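Long-range contact in Rho guanine nucleotide exchange factor 12 (Homo sapiens, PDB 1TXD), which acts as a guanine nucleotide exchange factor for the small GTPase RhoA, through the DH/PH part of the protein held in this chain: residues Ala121-Ile135 / Leu163-Thr175. The protein carries 1 engineered substitution. Sequence-based numbering, arbitrary orientation.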
ATOM      1  N   ALA A 121       7.633   6.882  -5.107  1.00 20.80           N
ATOM      2  CA  ALA A 121       6.334   6.760  -4.469  1.00 22.43           C
ATOM      3  C   ALA A 121       5.996   5.305  -4.110  1.00 22.63           C
ATOM      4  O   ALA A 121       5.211   5.039  -3.160  1.00 20.06           O
ATOM      5  CB  ALA A 121       5.223   7.324  -5.359  1.00 23.39           C
ATOM      6  N   ALA A 122       6.504   4.367  -4.889  1.00 22.42           N
ATOM      7  CA  ALA A 122       6.165   2.923  -4.661  1.00 22.88           C
ATOM      8  C   ALA A 122       6.828   2.463  -3.376  1.00 23.52           C
ATOM      9  O   ALA A 122       6.246   1.684  -2.603  1.00 23.01           O
ATOM     10  CB  ALA A 122       6.645   2.003  -5.843  1.00 23.10           C
ATOM     11  N   THR A 123       8.038   2.964  -3.158  1.00 21.55           N
ATOM     12  CA  THR A 123       8.810   2.651  -1.950  1.00 24.72           C
ATOM     13  C   THR A 123       8.161   3.311  -0.703  1.00 26.44           C
ATOM     14  O   THR A 123       7.830   2.617   0.283  1.00 24.78           O
ATOM     15  CB  THR A 123      10.253   3.095  -2.133  1.00 23.71           C
ATOM     16  OG1 THR A 123      10.878   2.260  -3.128  1.00 23.21           O
ATOM     17  CG2 THR A 123      11.069   2.900  -0.892  1.00 23.72           C
ATOM     18  N   PHE A 124       7.993   4.643  -0.735  1.00 26.95           N
ATOM     19  CA  PHE A 124       7.261   5.310   0.346  1.00 25.15           C
ATOM     20  C   PHE A 124       5.893   4.680   0.609  1.00 22.19           C
ATOM     21  O   PHE A 124       5.615   4.232   1.705  1.00 21.57           O
ATOM     22  CB  PHE A 124       7.110   6.794   0.158  1.00 23.16           C
ATOM     23  CG  PHE A 124       6.608   7.481   1.380  1.00 22.44           C
ATOM     24  CD1 PHE A 124       7.431   7.701   2.431  1.00 23.19           C
ATOM     25  CD2 PHE A 124       5.331   7.967   1.451  1.00 15.27           C
ATOM     26  CE1 PHE A 124       6.987   8.331   3.570  1.00 24.14           C
ATOM     27  CE2 PHE A 124       4.898   8.609   2.593  1.00 21.63           C
ATOM     28  CZ  PHE A 124       5.725   8.799   3.629  1.00 22.29           C
ATOM     29  N   CYS A 125       5.055   4.592  -0.388  1.00 23.77           N
ATOM     30  CA  CYS A 125       3.689   4.233  -0.155  1.00 23.57           C
ATOM     31  C   CYS A 125       3.456   2.749   0.211  1.00 23.76           C
ATOM     32  O   CYS A 125       2.519   2.430   0.915  1.00 22.94           O
ATOM     33  CB  CYS A 125       2.820   4.579  -1.394  1.00 25.54           C
ATOM     34  SG  CYS A 125       2.773   6.324  -1.893  1.00 19.94           S
ATOM     35  N   SER A 126       4.270   1.856  -0.326  1.00 24.06           N
ATOM     36  CA  SER A 126       4.122   0.404  -0.095  1.00 23.26           C
ATOM     37  C   SER A 126       4.609   0.083   1.309  1.00 21.84           C
ATOM     38  O   SER A 126       4.177  -0.844   1.897  1.00 18.04           O
ATOM     39  CB  SER A 126       4.907  -0.423  -1.139  1.00 23.93           C
ATOM     40  OG  SER A 126       6.313  -0.239  -0.980  1.00 25.13           O
ATOM     41  N   ASN A 127       5.478   0.931   1.833  1.00 16.92           N
ATOM     42  CA  ASN A 127       5.918   0.849   3.198  1.00 19.64           C
ATOM     43  C   ASN A 127       4.970   1.310   4.300  1.00 20.11           C
ATOM     44  O   ASN A 127       5.229   1.022   5.510  1.00 17.16           O
ATOM     45  CB  ASN A 127       7.176   1.699   3.424  1.00 18.60           C
ATOM     46  CG  ASN A 127       7.897   1.293   4.696  1.00 23.15           C
ATOM     47  OD1 ASN A 127       8.033   0.140   4.936  1.00 23.31           O
ATOM     48  ND2 ASN A 127       8.245   2.235   5.548  1.00 20.54           N
ATOM     49  N   GLN A 128       3.922   2.015   3.890  1.00 17.84           N
ATOM     50  CA  GLN A 128       2.983   2.610   4.784  1.00 19.59           C
ATOM     51  C   GLN A 128       2.433   1.670   5.853  1.00 20.19           C
ATOM     52  O   GLN A 128       2.409   2.085   6.990  1.00 24.13           O
ATOM     53  CB  GLN A 128       1.828   3.280   4.018  1.00 18.86           C
ATOM     54  CG  GLN A 128       0.723   3.794   4.965  1.00 20.81           C
ATOM     55  CD  GLN A 128      -0.297   4.619   4.230  1.00 22.06           C
ATOM     56  OE1 GLN A 128       0.055   5.559   3.537  1.00 24.72           O
ATOM     57  NE2 GLN A 128      -1.548   4.240   4.336  1.00 18.34           N
ATOM     58  N   PRO A 129       1.972   0.463   5.533  1.00 20.45           N
ATOM     59  CA  PRO A 129       1.432  -0.419   6.564  1.00 21.64           C
ATOM     60  C   PRO A 129       2.557  -0.834   7.542  1.00 21.12           C
ATOM     61  O   PRO A 129       2.322  -0.993   8.755  1.00 20.37           O
ATOM     62  CB  PRO A 129       0.904  -1.648   5.792  1.00 22.24           C
ATOM     63  CG  PRO A 129       0.977  -1.357   4.328  1.00 22.99           C
ATOM     64  CD  PRO A 129       1.912  -0.133   4.196  1.00 22.12           C
ATOM     65  N   PHE A 130       3.763  -1.039   7.025  1.00 18.59           N
ATOM     66  CA  PHE A 130       4.859  -1.343   7.923  1.00 19.83           C
ATOM     67  C   PHE A 130       5.081  -0.112   8.805  1.00 19.66           C
ATOM     68  O   PHE A 130       5.376  -0.260   9.986  1.00 18.66           O
ATOM     69  CB  PHE A 130       6.196  -1.755   7.207  1.00 19.06           C
ATOM     70  CG  PHE A 130       6.046  -2.961   6.319  1.00 22.27           C
ATOM     71  CD1 PHE A 130       6.128  -4.246   6.834  1.00 21.53           C
ATOM     72  CD2 PHE A 130       5.826  -2.807   4.956  1.00 22.72           C
ATOM     73  CE1 PHE A 130       5.951  -5.348   6.033  1.00 23.93           C
ATOM     74  CE2 PHE A 130       5.667  -3.936   4.141  1.00 23.83           C
ATOM     75  CZ  PHE A 130       5.745  -5.194   4.670  1.00 22.92           C
ATOM     76  N   ALA A 131       4.966   1.085   8.255  1.00 18.20           N
ATOM     77  CA  ALA A 131       5.477   2.283   9.007  1.00 18.92           C
ATOM     78  C   ALA A 131       4.431   2.605  10.093  1.00 20.62           C
ATOM     79  O   ALA A 131       4.768   2.893  11.217  1.00 17.80           O
ATOM     80  CB  ALA A 131       5.729   3.438   8.108  1.00 18.20           C
ATOM     81  N   LEU A 132       3.162   2.328   9.808  1.00 22.15           N
ATOM     82  CA  LEU A 132       2.094   2.704  10.730  1.00 22.04           C
ATOM     83  C   LEU A 132       2.113   1.724  11.891  1.00 22.14           C
ATOM     84  O   LEU A 132       1.677   2.034  12.972  1.00 20.06           O
ATOM     85  CB  LEU A 132       0.714   2.649  10.037  1.00 22.24           C
ATOM     86  CG  LEU A 132       0.384   3.745   9.011  1.00 26.10           C
ATOM     87  CD1 LEU A 132      -1.046   3.821   8.758  1.00 25.12           C
ATOM     88  CD2 LEU A 132       0.882   5.150   9.374  1.00 26.80           C
ATOM     89  N   GLU A 133       2.566   0.507  11.643  1.00 24.90           N
ATOM     90  CA  GLU A 133       2.558  -0.506  12.672  1.00 24.94           C
ATOM     91  C   GLU A 133       3.760  -0.327  13.541  1.00 21.35           C
ATOM     92  O   GLU A 133       3.681  -0.585  14.725  1.00 19.68           O
ATOM     93  CB  GLU A 133       2.437  -1.928  12.075  1.00 27.80           C
ATOM     94  CG  GLU A 133       2.988  -3.009  13.006  1.00 30.79           C
ATOM     95  CD  GLU A 133       2.062  -3.337  14.138  1.00 34.15           C
ATOM     96  OE1 GLU A 133       0.801  -3.319  13.887  1.00 33.99           O
ATOM     97  OE2 GLU A 133       2.601  -3.662  15.251  1.00 30.50           O
ATOM     98  N   MET A 134       4.850   0.166  12.981  1.00 19.76           N
ATOM     99  CA  MET A 134       6.039   0.437  13.757  1.00 21.66           C
ATOM    100  C   MET A 134       5.819   1.641  14.680  1.00 21.52           C
ATOM    101  O   MET A 134       6.280   1.655  15.767  1.00 26.20           O
ATOM    102  CB  MET A 134       7.223   0.710  12.841  1.00 21.64           C
ATOM    103  CG  MET A 134       8.479   0.942  13.498  1.00 19.60           C
ATOM    104  SD  MET A 134       8.910  -0.288  14.739  1.00 25.64           S
ATOM    105  CE  MET A 134      10.036  -1.431  13.771  1.00 27.55           C
ATOM    106  N   ILE A 135       5.169   2.685  14.194  1.00 20.84           N
ATOM    107  CA  ILE A 135       4.743   3.799  15.022  1.00 17.26           C
ATOM    108  C   ILE A 135       3.930   3.310  16.221  1.00 16.57           C
ATOM    109  O   ILE A 135       4.296   3.659  17.308  1.00 17.17           O
ATOM    110  CB  ILE A 135       3.963   4.858  14.189  1.00 18.20           C
ATOM    111  CG1 ILE A 135       4.854   5.508  13.127  1.00 20.55           C
ATOM    112  CG2 ILE A 135       3.256   5.891  15.065  1.00 14.20           C
ATOM    113  CD1 ILE A 135       3.971   6.091  11.993  1.00 21.10           C
ATOM    114  N   LEU A 163       0.388  11.644  13.110  1.00 22.94           N
ATOM    115  CA  LEU A 163       1.407  11.073  12.234  1.00 22.10           C
ATOM    116  C   LEU A 163       0.771  10.066  11.305  1.00 22.21           C
ATOM    117  O   LEU A 163       0.903  10.155  10.099  1.00 22.95           O
ATOM    118  CB  LEU A 163       2.532  10.429  13.068  1.00 22.60           C
ATOM    119  CG  LEU A 163       3.833  10.031  12.302  1.00 26.80           C
ATOM    120  CD1 LEU A 163       4.376  11.215  11.494  1.00 24.05           C
ATOM    121  CD2 LEU A 163       4.963   9.502  13.183  1.00 23.90           C
ATOM    122  N   LYS A 164       0.058   9.114  11.859  1.00 22.33           N
ATOM    123  CA  LYS A 164      -0.587   8.099  11.053  1.00 24.44           C
ATOM    124  C   LYS A 164      -1.491   8.689   9.967  1.00 24.06           C
ATOM    125  O   LYS A 164      -1.685   8.066   8.965  1.00 25.42           O
ATOM    126  CB  LYS A 164      -1.346   7.093  11.893  1.00 23.84           C
ATOM    127  CG  LYS A 164      -2.721   7.519  12.435  1.00 26.72           C
ATOM    128  CD  LYS A 164      -3.300   6.499  13.404  1.00 25.93           C
ATOM    129  CE  LYS A 164      -4.337   7.114  14.319  1.00 26.88           C
ATOM    130  NZ  LYS A 164      -5.491   7.607  13.471  1.00 34.50           N
ATOM    131  N   ASP A 165      -2.056   9.871  10.203  1.00 23.12           N
ATOM    132  CA  ASP A 165      -2.934  10.515   9.230  1.00 23.35           C
ATOM    133  C   ASP A 165      -2.207  11.411   8.239  1.00 21.30           C
ATOM    134  O   ASP A 165      -2.765  11.761   7.251  1.00 22.32           O
ATOM    135  CB  ASP A 165      -4.003  11.351   9.965  1.00 23.36           C
ATOM    136  CG  ASP A 165      -4.840  10.534  10.883  1.00 26.79           C
ATOM    137  OD1 ASP A 165      -5.010  10.980  12.058  1.00 28.31           O
ATOM    138  OD2 ASP A 165      -5.364   9.452  10.508  1.00 25.42           O
ATOM    139  N   ILE A 166      -0.971  11.817   8.515  1.00 20.16           N
ATOM    140  CA  ILE A 166      -0.251  12.663   7.570  1.00 17.27           C
ATOM    141  C   ILE A 166       0.493  11.817   6.540  1.00 14.02           C
ATOM    142  O   ILE A 166       0.624  12.146   5.369  1.00 16.13           O
ATOM    143  CB  ILE A 166       0.712  13.579   8.380  1.00 18.59           C
ATOM    144  CG1 ILE A 166      -0.060  14.377   9.429  1.00 20.06           C
ATOM    145  CG2 ILE A 166       1.490  14.460   7.407  1.00 20.05           C
ATOM    146  CD1 ILE A 166       0.803  15.366  10.205  1.00 21.53           C
ATOM    147  N   ILE A 167       1.015  10.697   6.970  1.00 12.02           N
ATOM    148  CA  ILE A 167       1.805   9.886   6.093  1.00 14.61           C
ATOM    149  C   ILE A 167       1.127   9.462   4.814  1.00 19.46           C
ATOM    150  O   ILE A 167       1.712   9.539   3.751  1.00 21.64           O
ATOM    151  CB  ILE A 167       2.322   8.728   6.943  1.00 19.00           C
ATOM    152  CG1 ILE A 167       3.645   9.142   7.575  1.00 17.64           C
ATOM    153  CG2 ILE A 167       2.532   7.405   6.181  1.00 22.47           C
ATOM    154  CD1 ILE A 167       3.849   8.295   8.764  1.00 22.86           C
ATOM    155  N   PRO A 168      -0.147   9.097   4.913  1.00 14.98           N
ATOM    156  CA  PRO A 168      -0.930   8.724   3.731  1.00 18.60           C
ATOM    157  C   PRO A 168      -1.183   9.868   2.676  1.00 20.34           C
ATOM    158  O   PRO A 168      -1.999   9.647   1.724  1.00 17.06           O
ATOM    159  CB  PRO A 168      -2.269   8.235   4.303  1.00 15.14           C
ATOM    160  CG  PRO A 168      -2.056   7.866   5.771  1.00 12.54           C
ATOM    161  CD  PRO A 168      -0.859   8.969   6.192  1.00 12.10           C
ATOM    162  N   THR A 169      -0.563  11.044   2.872  1.00 20.12           N
ATOM    163  CA  THR A 169      -0.737  12.149   1.949  1.00 21.67           C
ATOM    164  C   THR A 169      -0.017  11.873   0.634  1.00 23.35           C
ATOM    165  O   THR A 169      -0.564  12.298  -0.421  1.00 24.55           O
ATOM    166  CB  THR A 169      -0.315  13.503   2.502  1.00 22.68           C
ATOM    167  OG1 THR A 169       1.023  13.431   3.034  1.00 26.44           O
ATOM    168  CG2 THR A 169      -1.205  13.885   3.683  1.00 25.88           C
ATOM    169  N   GLN A 170       1.125  11.143   0.653  1.00 20.38           N
ATOM    170  CA  GLN A 170       1.790  10.788  -0.599  1.00 19.85           C
ATOM    171  C   GLN A 170       0.895   9.935  -1.533  1.00 20.70           C
ATOM    172  O   GLN A 170       0.718  10.271  -2.716  1.00 21.16           O
ATOM    173  CB  GLN A 170       3.053  10.014  -0.359  1.00 22.22           C
ATOM    174  CG  GLN A 170       3.853   9.821  -1.615  1.00 23.27           C
ATOM    175  CD  GLN A 170       4.347  11.180  -2.270  1.00 23.94           C
ATOM    176  OE1 GLN A 170       4.395  12.257  -1.619  1.00 24.66           O
ATOM    177  NE2 GLN A 170       4.710  11.100  -3.545  1.00 23.37           N
ATOM    178  N   MET A 171       0.319   8.851  -1.026  1.00 19.62           N
ATOM    179  CA  MET A 171      -0.560   8.019  -1.864  1.00 19.48           C
ATOM    180  C   MET A 171      -1.690   8.873  -2.397  1.00 20.93           C
ATOM    181  O   MET A 171      -2.027   8.753  -3.573  1.00 22.28           O
ATOM    182  CB  MET A 171      -1.074   6.804  -1.073  1.00 20.97           C
ATOM    183  CG  MET A 171      -2.079   5.854  -1.790  1.00 24.41           C
ATOM    184  SD  MET A 171      -1.261   4.713  -2.963  1.00 27.61           S
ATOM    185  CE  MET A 171      -1.743   5.427  -4.453  1.00 26.01           C
ATOM    186  N   GLN A 172      -2.280   9.750  -1.576  1.00 22.00           N
ATOM    187  CA  GLN A 172      -3.483  10.473  -2.007  1.00 21.97           C
ATOM    188  C   GLN A 172      -3.140  11.368  -3.210  1.00 21.48           C
ATOM    189  O   GLN A 172      -3.868  11.427  -4.188  1.00 20.03           O
ATOM    190  CB  GLN A 172      -4.125  11.313  -0.879  1.00 23.72           C
ATOM    191  CG  GLN A 172      -5.503  11.967  -1.320  1.00 31.08           C
ATOM    192  CD  GLN A 172      -6.634  10.939  -1.602  1.00 34.17           C
ATOM    193  OE1 GLN A 172      -6.446   9.726  -1.396  1.00 38.25           O
ATOM    194  NE2 GLN A 172      -7.817  11.424  -2.052  1.00 37.56           N
ATOM    195  N   ARG A 173      -2.006  12.050  -3.105  1.00 20.40           N
ATOM    196  CA  ARG A 173      -1.477  12.908  -4.144  1.00 22.51           C
ATOM    197  C   ARG A 173      -1.379  12.204  -5.494  1.00 21.37           C
ATOM    198  O   ARG A 173      -1.762  12.737  -6.544  1.00 20.14           O
ATOM    199  CB  ARG A 173      -0.108  13.508  -3.711  1.00 21.35           C
ATOM    200  CG  ARG A 173       0.446  14.513  -4.742  1.00 25.99           C
ATOM    201  CD  ARG A 173      -0.545  15.616  -5.131  1.00 26.44           C
ATOM    202  NE  ARG A 173       0.066  16.652  -5.968  1.00 26.30           N
ATOM    203  CZ  ARG A 173      -0.636  17.599  -6.600  1.00 26.58           C
ATOM    204  NH1 ARG A 173      -1.903  17.675  -6.390  1.00 28.86           N
ATOM    205  NH2 ARG A 173      -0.074  18.504  -7.409  1.00 26.09           N
ATOM    206  N   LEU A 174      -0.893  10.987  -5.462  1.00 22.32           N
ATOM    207  CA  LEU A 174      -0.735  10.232  -6.660  1.00 21.21           C
ATOM    208  C   LEU A 174      -2.089   9.850  -7.270  1.00 22.44           C
ATOM    209  O   LEU A 174      -2.157   9.699  -8.457  1.00 23.50           O
ATOM    210  CB  LEU A 174       0.088   8.999  -6.386  1.00 23.96           C
ATOM    211  CG  LEU A 174       1.517   9.039  -6.875  1.00 26.22           C
ATOM    212  CD1 LEU A 174       2.311  10.019  -6.053  1.00 28.85           C
ATOM    213  CD2 LEU A 174       2.032   7.692  -6.664  1.00 30.24           C
ATOM    214  N   THR A 175      -3.146   9.732  -6.491  1.00 21.11           N
ATOM    215  CA  THR A 175      -4.495   9.489  -7.064  1.00 24.19           C
ATOM    216  C   THR A 175      -5.017  10.735  -7.785  1.00 23.51           C
ATOM    217  O   THR A 175      -5.851  10.617  -8.654  1.00 24.23           O
ATOM    218  CB  THR A 175      -5.522   9.105  -5.981  1.00 25.16           C
ATOM    219  OG1 THR A 175      -5.722  10.228  -5.123  1.00 23.11           O
ATOM    220  CG2 THR A 175      -4.982   8.019  -5.024  1.00 27.31           C
TER
HETATM  221  O   HOH W   1       1.181   7.583   1.501  1.00 21.13           O
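Ile-167 sits at the middle of this contact, in the bend between helices 163-166 and 169-186, and its two branches serve different neighbours. CD1 points at the end of Ile-135, the two CD1 atoms meeting tip to tip at 3.9 Å. CG2 turns instead to Leu-132 and the ring of Phe-124. Ile-135 CD1 also packs on Leu-163 CD2 (3.7 Å), and Leu-132 sets its CD2 methyl against CA and CB of Lys-164, the two side chains crossing at about a right angle.

Phe-124, on helix 112-126, has CG anti to the backbone N (chi1 -169°), which carries the ring to the carbonyl of Ile-167. Its CE2 edge lies 3.5 Å from Ile-167 O, with that oxygen in the ring plane, while CD2 rests against Gln-170 CB. The amide of Gln-170 stands almost perpendicular to this ring (89°) and is used elsewhere, bonding His-79 and His-39.

All of this lies inside the DH domain, the helical bundle that carries RhoGEF activity, where helices 112-126 and 128-141 pack against helices 163-166 and 169-186, with Gln-128 opposite Pro-168. The axes of helices 121-126 and 169-175 approach to 9.4 Å, with 130° between their N-to-C directions. Cys-125 turns its SG toward helix 169-175, against Gln-170 CG and 3.6 Å from Met-171 N.

That same N-H donates to a water (3.0 Å) that also lies within hydrogen-bonding distance of Ile-167 O and Gln-128 OE1. The extended chain of Gln-128 crosses Pro-168 at about a right angle, bringing OE1 to 3.3 Å from Pro-168 CA. With Gln-128 cut back to an alanine, the water is likely to lose one of its polar neighbours and the ring of Pro-168 the amide that packs on it. At the far end, Ala-121 CB presses tightly on Leu-174 CD2, 3.5 Å away.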